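PDB 1O75: putative DD-carboxypeptidase TP_0574 from Treponema pallidum, which binds penicillin and shows zinc-stimulated carboxypeptidase activity on synthetic depsipeptides, and may reduce the cross-linking of peptidoglycan as a membrane-bound lipoprotein. Local coordinates for residues L74-L79 with S100-V105; F50-R55 with N149-G154; K372-Q377 with N384-D389; V363-D368 with Y396-R401. The protein carries 2 engineered substitutions. All blocks are in the same frame, centred on the assembly; numbering follows the deposited sequence.

Contact 1: L74-L79 with S100-V105. With XE (xenon), chain G.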
loop_
_atom_site.group_PDB
_atom_site.type_symbol
_atom_site.label_atom_id
_atom_site.label_comp_id
_atom_site.label_asym_id
_atom_site.label_seq_id
_atom_site.Cartn_x
_atom_site.Cartn_y
_atom_site.Cartn_z
ATOM N N LEU B 74 13.020 -0.057 24.451
ATOM C CA LEU B 74 13.007 -0.980 25.572
ATOM C C LEU B 74 12.617 -2.335 24.997
ATOM O O LEU B 74 11.694 -2.417 24.180
ATOM C CB LEU B 74 11.943 -0.564 26.586
ATOM C CG LEU B 74 11.781 -1.489 27.795
ATOM C CD1 LEU B 74 12.960 -1.256 28.735
ATOM C CD2 LEU B 74 10.461 -1.194 28.521
ATOM N N GLY B 75 13.304 -3.389 25.427
ATOM C CA GLY B 75 12.983 -4.721 24.939
ATOM C C GLY B 75 13.020 -5.790 26.017
ATOM O O GLY B 75 13.620 -5.583 27.082
ATOM N N GLU B 76 12.373 -6.925 25.748
ATOM C CA GLU B 76 12.336 -8.039 26.694
ATOM C C GLU B 76 13.238 -9.157 26.196
ATOM O O GLU B 76 13.282 -9.450 24.991
ATOM C CB GLU B 76 10.923 -8.591 26.842
ATOM C CG GLU B 76 9.899 -7.563 27.197
ATOM C CD GLU B 76 8.515 -8.146 27.331
ATOM O OE1 GLU B 76 8.201 -9.133 26.630
ATOM O OE2 GLU B 76 7.729 -7.605 28.127
ATOM N N LYS B 77 13.945 -9.791 27.123
ATOM C CA LYS B 77 14.851 -10.872 26.755
ATOM C C LYS B 77 14.166 -11.955 25.946
ATOM O O LYS B 77 13.091 -12.447 26.305
ATOM C CB LYS B 77 15.486 -11.511 27.998
ATOM C CG LYS B 77 16.539 -12.562 27.629
ATOM C CD LYS B 77 16.917 -13.390 28.845
ATOM C CE LYS B 77 17.843 -14.538 28.487
ATOM N NZ LYS B 77 18.017 -15.436 29.682
ATOM N N VAL B 78 14.793 -12.311 24.831
ATOM C CA VAL B 78 14.263 -13.365 23.960
ATOM C C VAL B 78 14.679 -14.749 24.488
ATOM O O VAL B 78 15.858 -14.974 24.750
ATOM C CB VAL B 78 14.819 -13.216 22.530
ATOM C CG1 VAL B 78 14.494 -14.452 21.718
ATOM C CG2 VAL B 78 14.219 -11.958 21.867
ATOM N N LEU B 79 13.702 -15.643 24.624
ATOM C CA LEU B 79 13.897 -17.013 25.088
ATOM C C LEU B 79 13.879 -17.961 23.892
ATOM O O LEU B 79 14.517 -19.020 23.904
ATOM C CB LEU B 79 12.795 -17.409 26.073
ATOM C CG LEU B 79 12.817 -16.620 27.383
ATOM C CD1 LEU B 79 11.630 -17.018 28.223
ATOM C CD2 LEU B 79 14.130 -16.893 28.132
ATOM N N SER B 100 10.488 -10.285 32.669
ATOM C CA SER B 100 11.225 -9.788 33.832
ATOM C C SER B 100 12.648 -9.340 33.528
ATOM O O SER B 100 13.307 -8.721 34.368
ATOM C CB SER B 100 11.254 -10.856 34.937
ATOM O OG SER B 100 12.045 -11.973 34.559
ATOM N N VAL B 101 13.146 -9.651 32.339
ATOM C CA VAL B 101 14.497 -9.234 32.007
ATOM C C VAL B 101 14.422 -8.251 30.839
ATOM O O VAL B 101 14.197 -8.645 29.694
ATOM C CB VAL B 101 15.380 -10.452 31.639
ATOM C CG1 VAL B 101 16.798 -10.001 31.336
ATOM C CG2 VAL B 101 15.385 -11.452 32.801
ATOM N N THR B 102 14.597 -6.968 31.139
ATOM C CA THR B 102 14.528 -5.950 30.102
ATOM C C THR B 102 15.811 -5.146 29.987
ATOM O O THR B 102 16.671 -5.170 30.864
ATOM C CB THR B 102 13.366 -4.990 30.360
ATOM O OG1 THR B 102 13.606 -4.267 31.575
ATOM C CG2 THR B 102 12.053 -5.763 30.492
ATOM N N LYS B 103 15.943 -4.436 28.884
ATOM C CA LYS B 103 17.109 -3.620 28.646
ATOM C C LYS B 103 16.631 -2.414 27.842
ATOM O O LYS B 103 15.716 -2.533 27.028
ATOM C CB LYS B 103 18.135 -4.414 27.844
ATOM C CG LYS B 103 19.499 -3.764 27.757
ATOM C CD LYS B 103 20.261 -3.846 29.091
ATOM C CE LYS B 103 20.682 -5.278 29.414
ATOM N NZ LYS B 103 21.671 -5.353 30.542
ATOM N N MET B 104 17.240 -1.260 28.086
ATOM C CA MET B 104 16.887 -0.043 27.367
ATOM C C MET B 104 18.158 0.508 26.753
ATOM O O MET B 104 19.170 0.655 27.428
ATOM C CB MET B 104 16.272 0.993 28.313
ATOM C CG MET B 104 15.726 2.230 27.598
ATOM S SD MET B 104 14.944 3.407 28.718
ATOM C CE MET B 104 13.412 2.561 29.084
ATOM N N VAL B 105 18.108 0.801 25.462
ATOM C CA VAL B 105 19.262 1.324 24.770
ATOM C C VAL B 105 18.830 2.445 23.865
ATOM O O VAL B 105 17.647 2.596 23.586
ATOM C CB VAL B 105 19.920 0.229 23.877
ATOM C CG1 VAL B 105 20.405 -0.942 24.745
ATOM C CG2 VAL B 105 18.906 -0.279 22.842
HETATM XE XE XE G . 11.771 3.250 25.952
#
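Leu74 and Met104 face each other as a non-hydrogen-bonded pair of antiparallel strands, and their side chains cross obliquely. Leu74 puts CG anti to its backbone N (chi1 178°), which carries CD1 over to the partner strand. There CD1 lies 3.9 Å from Met104 CE and also brushes Lys103 O and the side chain of Thr102. Met104 runs straight out through CG and SD and bends only at its last torsion (chi3 -74°), so the methyl turns in beside the leucine. The same methyl meets the bound xenon, with Met104 CE 3.6 Å from XE. Leu74 reaches the gas atom through its backbone, Leu74 N being 3.8 Å from XE, and through CB. Met104 was modelled in two conformers, so its methyl contacts hold for one of them and are to that extent doubtful.

Along the same face Glu76 and Thr102 form the next such pair, touching lightly through CG and CG2. The carboxylate of Glu76 is held elsewhere, by Thr97 and by Ser387 of the second subunit. Further along, Lys77 and Val101 meet through their beta carbons, and the extended lysine chain then leads away. The backbone supplies the polar links: Gly75 N to Lys103 O at 3.0 Å, Lys103 N to Gly75 O at 3.2 Å, and Lys77 N to Val101 O at 2.8 Å.

What the chemistry implies is a division of labour. Peptide hydrogen bonds hold the strands together, whereas leucine and methionine present a mostly apolar, polarisable surface, consistent with xenon held mainly by dispersion and induced polarisation.

Contact 2: F50-R55 with N149-G154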
loop_
_atom_site.group_PDB
_atom_site.type_symbol
_atom_site.label_atom_id
_atom_site.label_comp_id
_atom_site.label_asym_id
_atom_site.label_seq_id
_atom_site.Cartn_x
_atom_site.Cartn_y
_atom_site.Cartn_z
ATOM N N PHE B 50 4.569 18.384 25.007
ATOM C CA PHE B 50 5.733 17.950 24.244
ATOM C C PHE B 50 6.791 17.076 24.919
ATOM O O PHE B 50 7.909 16.947 24.405
ATOM C CB PHE B 50 6.401 19.168 23.590
ATOM C CG PHE B 50 5.523 19.825 22.548
ATOM C CD1 PHE B 50 4.597 20.804 22.912
ATOM C CD2 PHE B 50 5.564 19.388 21.218
ATOM C CE1 PHE B 50 3.713 21.342 21.952
ATOM C CE2 PHE B 50 4.690 19.911 20.251
ATOM C CZ PHE B 50 3.768 20.886 20.618
ATOM N N ASP B 51 6.430 16.470 26.039
ATOM C CA ASP B 51 7.332 15.574 26.769
ATOM C C ASP B 51 7.647 14.370 25.893
ATOM O O ASP B 51 6.877 14.043 24.994
ATOM C CB ASP B 51 6.660 15.081 28.039
ATOM C CG ASP B 51 6.116 16.209 28.869
ATOM O OD1 ASP B 51 6.736 16.528 29.907
ATOM O OD2 ASP B 51 5.073 16.782 28.468
ATOM N N ALA B 52 8.759 13.695 26.175
ATOM C CA ALA B 52 9.173 12.533 25.387
ATOM C C ALA B 52 8.113 11.457 25.107
ATOM O O ALA B 52 7.507 10.877 26.029
ATOM C CB ALA B 52 10.392 11.896 26.022
ATOM N N VAL B 53 7.921 11.197 23.807
ATOM C CA VAL B 53 6.985 10.191 23.285
ATOM C C VAL B 53 7.403 8.747 23.671
ATOM O O VAL B 53 8.148 8.126 22.914
ATOM C CB VAL B 53 6.929 10.289 21.719
ATOM C CG1 VAL B 53 6.090 9.155 21.122
ATOM C CG2 VAL B 53 6.351 11.634 21.299
ATOM N N SER B 54 6.932 8.227 24.817
ATOM C CA SER B 54 7.259 6.863 25.289
ATOM C C SER B 54 6.101 5.861 25.165
ATOM O O SER B 54 5.370 5.617 26.133
ATOM C CB SER B 54 7.692 6.873 26.747
ATOM O OG SER B 54 7.935 5.536 27.182
ATOM N N ARG B 55 5.987 5.239 23.999
ATOM C CA ARG B 55 4.893 4.332 23.700
ATOM C C ARG B 55 5.190 2.846 23.488
ATOM O O ARG B 55 6.330 2.436 23.263
ATOM C CB ARG B 55 4.189 4.856 22.458
ATOM C CG ARG B 55 5.130 4.933 21.261
ATOM C CD ARG B 55 4.549 5.795 20.144
ATOM N NE ARG B 55 3.797 5.035 19.146
ATOM C CZ ARG B 55 2.921 5.584 18.303
ATOM N NH1 ARG B 55 2.685 6.891 18.349
ATOM N NH2 ARG B 55 2.293 4.836 17.401
ATOM N N ASN B 149 8.810 -1.103 23.648
ATOM C CA ASN B 149 8.480 0.314 23.817
ATOM C C ASN B 149 9.516 1.174 23.139
ATOM O O ASN B 149 10.671 0.770 22.980
ATOM C CB ASN B 149 8.446 0.707 25.302
ATOM C CG ASN B 149 7.405 -0.047 26.084
ATOM O OD1 ASN B 149 6.260 0.390 26.215
ATOM N ND2 ASN B 149 7.795 -1.212 26.599
ATOM N N VAL B 150 9.099 2.378 22.751
ATOM C CA VAL B 150 10.000 3.319 22.115
ATOM C C VAL B 150 9.723 4.681 22.734
ATOM O O VAL B 150 8.578 5.005 23.067
ATOM C CB VAL B 150 9.772 3.388 20.595
ATOM C CG1 VAL B 150 10.740 4.382 19.970
ATOM C CG2 VAL B 150 9.982 1.992 19.980
ATOM N N LYS B 151 10.774 5.466 22.899
ATOM C CA LYS B 151 10.645 6.788 23.486
ATOM C C LYS B 151 11.439 7.714 22.585
ATOM O O LYS B 151 12.621 7.478 22.345
ATOM C CB LYS B 151 11.214 6.777 24.912
ATOM C CG LYS B 151 11.119 8.094 25.658
ATOM C CD LYS B 151 11.585 7.944 27.100
ATOM C CE LYS B 151 11.946 9.293 27.705
ATOM N NZ LYS B 151 12.474 9.189 29.113
ATOM N N VAL B 152 10.772 8.736 22.047
ATOM C CA VAL B 152 11.419 9.694 21.165
ATOM C C VAL B 152 11.462 11.064 21.868
ATOM O O VAL B 152 10.420 11.593 22.254
ATOM C CB VAL B 152 10.647 9.789 19.846
ATOM C CG1 VAL B 152 11.453 10.618 18.831
ATOM C CG2 VAL B 152 10.373 8.371 19.311
ATOM N N HIS B 153 12.655 11.636 22.006
ATOM C CA HIS B 153 12.837 12.901 22.727
ATOM C C HIS B 153 12.841 14.171 21.902
ATOM O O HIS B 153 12.554 15.256 22.426
ATOM C CB HIS B 153 14.161 12.895 23.491
ATOM C CG HIS B 153 14.262 11.824 24.527
ATOM N ND1 HIS B 153 14.029 11.851 25.860
ATOM C CD2 HIS B 153 14.661 10.539 24.230
ATOM C CE1 HIS B 153 14.294 10.589 26.341
ATOM N NE2 HIS B 153 14.674 9.817 25.338
ATOM N N GLY B 154 13.215 14.032 20.634
ATOM C CA GLY B 154 13.318 15.177 19.763
ATOM C C GLY B 154 14.125 14.886 18.513
ATOM O O GLY B 154 14.258 13.736 18.085
#
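Lys151 has CG anti to the backbone N (chi1 -179°) and stays extended beyond it, laying its methylenes along Ser54 and Ala52. His153 turns its ring beside its own N instead (chi1 -61°), which brings ND1 to the same alanine methyl. Ala52 CB thus meets both side chains, 3.5 Å from Lys151 CE, a tight carbon contact, and 3.6 Å from His153 ND1. Ser54 CB rests 3.8 Å from Lys151 CG. On the other face of the ribbon Val53 and Val152 pair, their CB atoms 4.2 Å apart.

The strands run almost exactly antiparallel, at 176°. Arg55 and Val150 exchange two backbone bonds, Arg55 N to Val150 O and Val150 N to Arg55 O, each 2.8 Å. Val53 N also bonds to Val152 O, with Val53 at the centre of an inverse gamma turn.

Lys151 also touches a bound xenon, and the imidazole NE2 of His153 is hydrogen-bonded to Glu72. Strand 53-56 lies along one edge of strand 143-163, whose backbone also bonds to strand 69-85 at Leu74 and Glu72. Helix 60-65 packs on Val150 and Val152, and Tyr17 of helix 17-25 on Val152.

Contact 3: K372-Q377 with N384-D389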
loop_
_atom_site.group_PDB
_atom_site.type_symbol
_atom_site.label_atom_id
_atom_site.label_comp_id
_atom_site.label_asym_id
_atom_site.label_seq_id
_atom_site.Cartn_x
_atom_site.Cartn_y
_atom_site.Cartn_z
ATOM N N LYS B 372 -12.804 -5.370 0.205
ATOM C CA LYS B 372 -14.099 -4.698 0.161
ATOM C C LYS B 372 -15.084 -5.403 -0.753
ATOM O O LYS B 372 -14.724 -5.833 -1.850
ATOM C CB LYS B 372 -13.941 -3.250 -0.323
ATOM C CG LYS B 372 -13.248 -2.321 0.657
ATOM C CD LYS B 372 -13.018 -0.947 0.042
ATOM C CE LYS B 372 -12.256 -0.036 1.004
ATOM N NZ LYS B 372 -11.872 1.263 0.366
ATOM N N LEU B 373 -16.327 -5.524 -0.295
ATOM C CA LEU B 373 -17.375 -6.138 -1.104
ATOM C C LEU B 373 -18.036 -5.003 -1.867
ATOM O O LEU B 373 -18.500 -5.170 -2.991
ATOM C CB LEU B 373 -18.422 -6.823 -0.226
ATOM C CG LEU B 373 -17.980 -7.899 0.769
ATOM C CD1 LEU B 373 -19.220 -8.642 1.241
ATOM C CD2 LEU B 373 -17.001 -8.877 0.121
ATOM N N VAL B 374 -18.056 -3.837 -1.232
ATOM C CA VAL B 374 -18.659 -2.632 -1.789
ATOM C C VAL B 374 -17.649 -1.485 -1.710
ATOM O O VAL B 374 -17.118 -1.197 -0.639
ATOM C CB VAL B 374 -19.929 -2.260 -0.980
ATOM C CG1 VAL B 374 -20.492 -0.941 -1.449
ATOM C CG2 VAL B 374 -20.971 -3.367 -1.113
ATOM N N SER B 375 -17.375 -0.842 -2.841
ATOM C CA SER B 375 -16.439 0.278 -2.871
ATOM C C SER B 375 -17.070 1.546 -3.404
ATOM O O SER B 375 -17.535 1.585 -4.543
ATOM C CB SER B 375 -15.218 -0.039 -3.730
ATOM O OG SER B 375 -14.290 -0.836 -3.026
ATOM N N ASP B 376 -17.079 2.578 -2.566
ATOM C CA ASP B 376 -17.617 3.880 -2.929
ATOM C C ASP B 376 -18.952 3.828 -3.667
ATOM O O ASP B 376 -19.098 4.413 -4.735
ATOM C CB ASP B 376 -16.595 4.618 -3.786
ATOM C CG ASP B 376 -16.835 6.103 -3.810
ATOM O OD1 ASP B 376 -17.078 6.664 -2.720
ATOM O OD2 ASP B 376 -16.769 6.704 -4.905
ATOM N N GLN B 377 -19.923 3.128 -3.096
ATOM C CA GLN B 377 -21.239 3.021 -3.718
ATOM C C GLN B 377 -22.167 4.115 -3.225
ATOM O O GLN B 377 -22.400 4.245 -2.022
ATOM C CB GLN B 377 -21.870 1.655 -3.425
ATOM C CG GLN B 377 -21.275 0.528 -4.232
ATOM C CD GLN B 377 -21.321 0.812 -5.717
ATOM O OE1 GLN B 377 -22.393 1.027 -6.289
ATOM N NE2 GLN B 377 -20.154 0.818 -6.351
ATOM N N ASN B 384 -31.006 0.187 0.238
ATOM C CA ASN B 384 -30.085 0.256 -0.890
ATOM C C ASN B 384 -29.626 -1.130 -1.343
ATOM O O ASN B 384 -28.832 -1.779 -0.663
ATOM C CB ASN B 384 -28.863 1.087 -0.495
ATOM C CG ASN B 384 -29.233 2.466 0.026
ATOM O OD1 ASN B 384 -29.260 3.443 -0.727
ATOM N ND2 ASN B 384 -29.532 2.548 1.319
ATOM N N VAL B 385 -30.129 -1.581 -2.489
ATOM C CA VAL B 385 -29.741 -2.882 -3.025
ATOM C C VAL B 385 -28.367 -2.698 -3.662
ATOM O O VAL B 385 -28.161 -1.776 -4.457
ATOM C CB VAL B 385 -30.752 -3.380 -4.093
ATOM C CG1 VAL B 385 -30.328 -4.750 -4.620
ATOM C CG2 VAL B 385 -32.154 -3.451 -3.487
ATOM N N LEU B 386 -27.431 -3.577 -3.317
ATOM C CA LEU B 386 -26.072 -3.464 -3.833
ATOM C C LEU B 386 -25.544 -4.709 -4.557
ATOM O O LEU B 386 -26.119 -5.798 -4.459
ATOM C CB LEU B 386 -25.131 -3.097 -2.680
ATOM C CG LEU B 386 -25.488 -1.829 -1.894
ATOM C CD1 LEU B 386 -24.709 -1.784 -0.587
ATOM C CD2 LEU B 386 -25.194 -0.605 -2.743
ATOM N N SER B 387 -24.438 -4.519 -5.282
ATOM C CA SER B 387 -23.781 -5.586 -6.032
ATOM C C SER B 387 -22.995 -6.468 -5.075
ATOM O O SER B 387 -21.777 -6.606 -5.207
ATOM C CB SER B 387 -22.810 -5.006 -7.064
ATOM O OG SER B 387 -23.469 -4.170 -7.999
ATOM N N ALA B 388 -23.684 -7.059 -4.108
ATOM C CA ALA B 388 -23.013 -7.916 -3.149
ATOM C C ALA B 388 -23.996 -8.692 -2.290
ATOM O O ALA B 388 -25.130 -8.269 -2.069
ATOM C CB ALA B 388 -22.085 -7.085 -2.267
ATOM N N ASP B 389 -23.543 -9.842 -1.814
ATOM C CA ASP B 389 -24.353 -10.701 -0.971
ATOM C C ASP B 389 -23.726 -10.700 0.406
ATOM O O ASP B 389 -22.588 -11.131 0.578
ATOM C CB ASP B 389 -24.376 -12.124 -1.539
ATOM C CG ASP B 389 -25.151 -12.215 -2.839
ATOM O OD1 ASP B 389 -26.401 -12.147 -2.785
ATOM O OD2 ASP B 389 -24.512 -12.343 -3.909
#
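Leu373 and Val374 form a classic beta bulge, both facing Val365 on the adjoining strand, and from it they reach across to Leu386 and Ala388 in the stretch after strand 382-385. The two segments belong to different parts of the C-terminal all-beta region, and the contact joins the edge strand 372-378 of one sheet to the loop leaving strand 382-385 of another.

The apolar contacts do the joining. Val374 CG2 sits between two partners, 4.0 Å from Ala388 CB and 4.1 Å from Leu386 CD1. The valine and leucine side chains cross at about a right angle. Val374 directs CG2 there by setting it anti to the carbonyl carbon, with CG1 anti to the backbone N (chi1 174°). The other leucine methyl, Leu386 CD2, lies 4.1 Å from Gln377 CB, while Leu373 CB approaches Ala388 CB at 4.2 Å. Beside the valine, Val363 and Val365 of strand 362-367, and Phe390, also touch it, and Leu373 packs on Phe225 of the second subunit.

The polar interactions stay within each segment or lead outward. An inverse gamma turn centred on Ser387 brings Ala388 N back to Leu386 O in a weak bond. Asp376 and Gln377 make a G1 bulge opposite Val363, and Asp376 carries a salt bridge to Arg401. Gln377 folds back at chi2 (-55°), and its NE2 donates to Ser375 O at 3.3 Å, arriving 36° above the carbonyl plane.

Contact 4: V363-D368 with Y396-R401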
loop_
_atom_site.group_PDB
_atom_site.type_symbol
_atom_site.label_atom_id
_atom_site.label_comp_id
_atom_site.label_asym_id
_atom_site.label_seq_id
_atom_site.Cartn_x
_atom_site.Cartn_y
_atom_site.Cartn_z
ATOM N N VAL B 363 -20.633 4.758 0.397
ATOM C CA VAL B 363 -20.206 3.795 1.396
ATOM C C VAL B 363 -19.241 2.741 0.875
ATOM O O VAL B 363 -19.130 2.503 -0.330
ATOM C CB VAL B 363 -21.408 3.029 2.008
ATOM C CG1 VAL B 363 -22.469 4.000 2.496
ATOM C CG2 VAL B 363 -21.983 2.064 0.977
ATOM N N ASP B 364 -18.530 2.132 1.815
ATOM C CA ASP B 364 -17.627 1.028 1.536
ATOM C C ASP B 364 -18.191 -0.034 2.475
ATOM O O ASP B 364 -18.829 0.306 3.476
ATOM C CB ASP B 364 -16.173 1.322 1.948
ATOM C CG ASP B 364 -15.494 2.359 1.069
ATOM O OD1 ASP B 364 -15.861 2.507 -0.114
ATOM O OD2 ASP B 364 -14.565 3.023 1.573
ATOM N N VAL B 365 -17.996 -1.305 2.155
ATOM C CA VAL B 365 -18.469 -2.365 3.032
ATOM C C VAL B 365 -17.452 -3.480 2.955
ATOM O O VAL B 365 -17.116 -3.941 1.863
ATOM C CB VAL B 365 -19.837 -2.918 2.614
ATOM C CG1 VAL B 365 -20.245 -4.028 3.582
ATOM C CG2 VAL B 365 -20.880 -1.800 2.611
ATOM N N PHE B 366 -16.953 -3.903 4.111
ATOM C CA PHE B 366 -15.957 -4.955 4.143
ATOM C C PHE B 366 -15.935 -5.676 5.475
ATOM O O PHE B 366 -16.163 -5.065 6.520
ATOM C CB PHE B 366 -14.571 -4.363 3.840
ATOM C CG PHE B 366 -14.144 -3.282 4.800
ATOM C CD1 PHE B 366 -13.491 -3.601 5.990
ATOM C CD2 PHE B 366 -14.395 -1.944 4.514
ATOM C CE1 PHE B 366 -13.093 -2.598 6.883
ATOM C CE2 PHE B 366 -14.002 -0.935 5.398
ATOM C CZ PHE B 366 -13.349 -1.264 6.585
ATOM N N ALA B 367 -15.678 -6.981 5.435
ATOM C CA ALA B 367 -15.602 -7.770 6.657
ATOM C C ALA B 367 -14.239 -7.475 7.272
ATOM O O ALA B 367 -13.257 -7.299 6.553
ATOM C CB ALA B 367 -15.741 -9.244 6.341
ATOM N N ASP B 368 -14.198 -7.412 8.601
ATOM C CA ASP B 368 -12.986 -7.100 9.363
ATOM C C ASP B 368 -11.665 -7.089 8.582
ATOM O O ASP B 368 -11.180 -6.018 8.204
ATOM C CB ASP B 368 -12.874 -8.027 10.586
ATOM C CG ASP B 368 -14.078 -7.907 11.534
ATOM O OD1 ASP B 368 -14.605 -6.782 11.713
ATOM O OD2 ASP B 368 -14.494 -8.941 12.113
ATOM N N TYR B 396 -19.995 -7.007 9.249
ATOM C CA TYR B 396 -19.240 -6.203 8.296
ATOM C C TYR B 396 -19.030 -4.781 8.805
ATOM O O TYR B 396 -19.748 -4.302 9.689
ATOM C CB TYR B 396 -19.974 -6.118 6.955
ATOM C CG TYR B 396 -20.165 -7.431 6.238
ATOM C CD1 TYR B 396 -21.210 -8.292 6.572
ATOM C CD2 TYR B 396 -19.308 -7.805 5.203
ATOM C CE1 TYR B 396 -21.403 -9.500 5.881
ATOM C CE2 TYR B 396 -19.487 -9.000 4.511
ATOM C CZ TYR B 396 -20.535 -9.842 4.850
ATOM O OH TYR B 396 -20.719 -11.009 4.141
ATOM N N THR B 397 -18.032 -4.111 8.244
ATOM C CA THR B 397 -17.760 -2.728 8.598
ATOM C C THR B 397 -18.357 -1.930 7.450
ATOM O O THR B 397 -18.176 -2.292 6.278
ATOM C CB THR B 397 -16.245 -2.436 8.675
ATOM O OG1 THR B 397 -15.666 -3.186 9.751
ATOM C CG2 THR B 397 -15.995 -0.944 8.911
ATOM N N VAL B 398 -19.095 -0.878 7.792
ATOM C CA VAL B 398 -19.708 -0.003 6.798
ATOM C C VAL B 398 -19.221 1.415 7.051
ATOM O O VAL B 398 -19.483 1.995 8.111
ATOM C CB VAL B 398 -21.254 0.025 6.895
ATOM C CG1 VAL B 398 -21.827 0.896 5.773
ATOM C CG2 VAL B 398 -21.811 -1.381 6.809
ATOM N N GLU B 399 -18.498 1.968 6.086
ATOM C CA GLU B 399 -18.017 3.328 6.233
ATOM C C GLU B 399 -18.902 4.226 5.387
ATOM O O GLU B 399 -19.166 3.935 4.220
ATOM C CB GLU B 399 -16.560 3.461 5.780
ATOM C CG GLU B 399 -16.070 4.906 5.846
ATOM C CD GLU B 399 -14.592 5.055 5.562
ATOM O OE1 GLU B 399 -13.787 4.447 6.292
ATOM O OE2 GLU B 399 -14.239 5.785 4.615
ATOM N N VAL B 400 -19.373 5.309 5.985
ATOM C CA VAL B 400 -20.221 6.249 5.272
ATOM C C VAL B 400 -19.513 7.583 5.158
ATOM O O VAL B 400 -19.144 8.182 6.163
ATOM C CB VAL B 400 -21.559 6.473 6.000
ATOM C CG1 VAL B 400 -22.385 7.521 5.264
ATOM C CG2 VAL B 400 -22.318 5.156 6.085
ATOM N N ARG B 401 -19.301 8.028 3.927
ATOM C CA ARG B 401 -18.668 9.314 3.688
ATOM C C ARG B 401 -19.751 10.335 3.349
ATOM O O ARG B 401 -20.522 10.144 2.406
ATOM C CB ARG B 401 -17.666 9.215 2.535
ATOM C CG ARG B 401 -16.370 8.511 2.915
ATOM C CD ARG B 401 -15.380 8.529 1.770
ATOM N NE ARG B 401 -15.763 7.618 0.698
ATOM C CZ ARG B 401 -15.606 6.296 0.736
ATOM N NH1 ARG B 401 -15.065 5.714 1.799
ATOM N NH2 ARG B 401 -16.002 5.555 -0.292
#
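Strands 363-367 and 396-401 run antiparallel at 162°, with Asp364-Glu399 and Phe366-Thr397 as hydrogen-bonded pairs; of their four bonds the shortest is Thr397 N to Phe366 O, 2.7 Å.

On the face of those four residues, Arg401 grips Asp364 end-on. Its NH1 is 2.7 Å from Asp364 OD2 and its NH2 3.1 Å from Asp364 OD1. Both bonds are nearly straight and lie close to the guanidinium plane, but they meet the carboxylate from above its own plane, the two planes being 49° apart. NH1 also bonds to Glu399 OE2 at 2.9 Å, and the shared arginine should offset the repulsion between the two acids. Arg409 and Asp376 extend this network. Phe366 stands its ring over Thr397 (chi1 59°), whose CB makes a CH-pi contact 3.9 Å from the ring centroid.

The other face is apolar: Val363 CG1 meets Val400 CG2 at 3.8 Å, side by side and pointing the same way, and Val365 CG1 touches Tyr396 CB.

These are the two central strands of a four-stranded sheet, between 372-378 and 408-412. Ile341 and Leu343 of strand 340-344, from another sheet, pack against Val398, Val400 and Tyr396.

How the contacts relate
The four contacts fall into two pairs. Contacts 1 and 2 share one large sheet, their centres 18 Å apart, and join where Leu74 N lies 2.9 Å from Asn149 O. Together they supply Leu74, Met104 and Lys151 to one xenon pocket, which Glu72 completes. Contacts 3 and 4, with centres 9 Å apart, meet through strands 362-367 and 372-378, and Asp376 N is 2.7 Å from Asp364 OD1. The pairs are well separated: contacts 2 and 4 come no nearer than about 20 Å between closest atoms. Contacts 1, 3 and 4 touch the second subunit of the crystallised dimer. The Asp364 side chain is about 14 Å from a bound sulfated sugar.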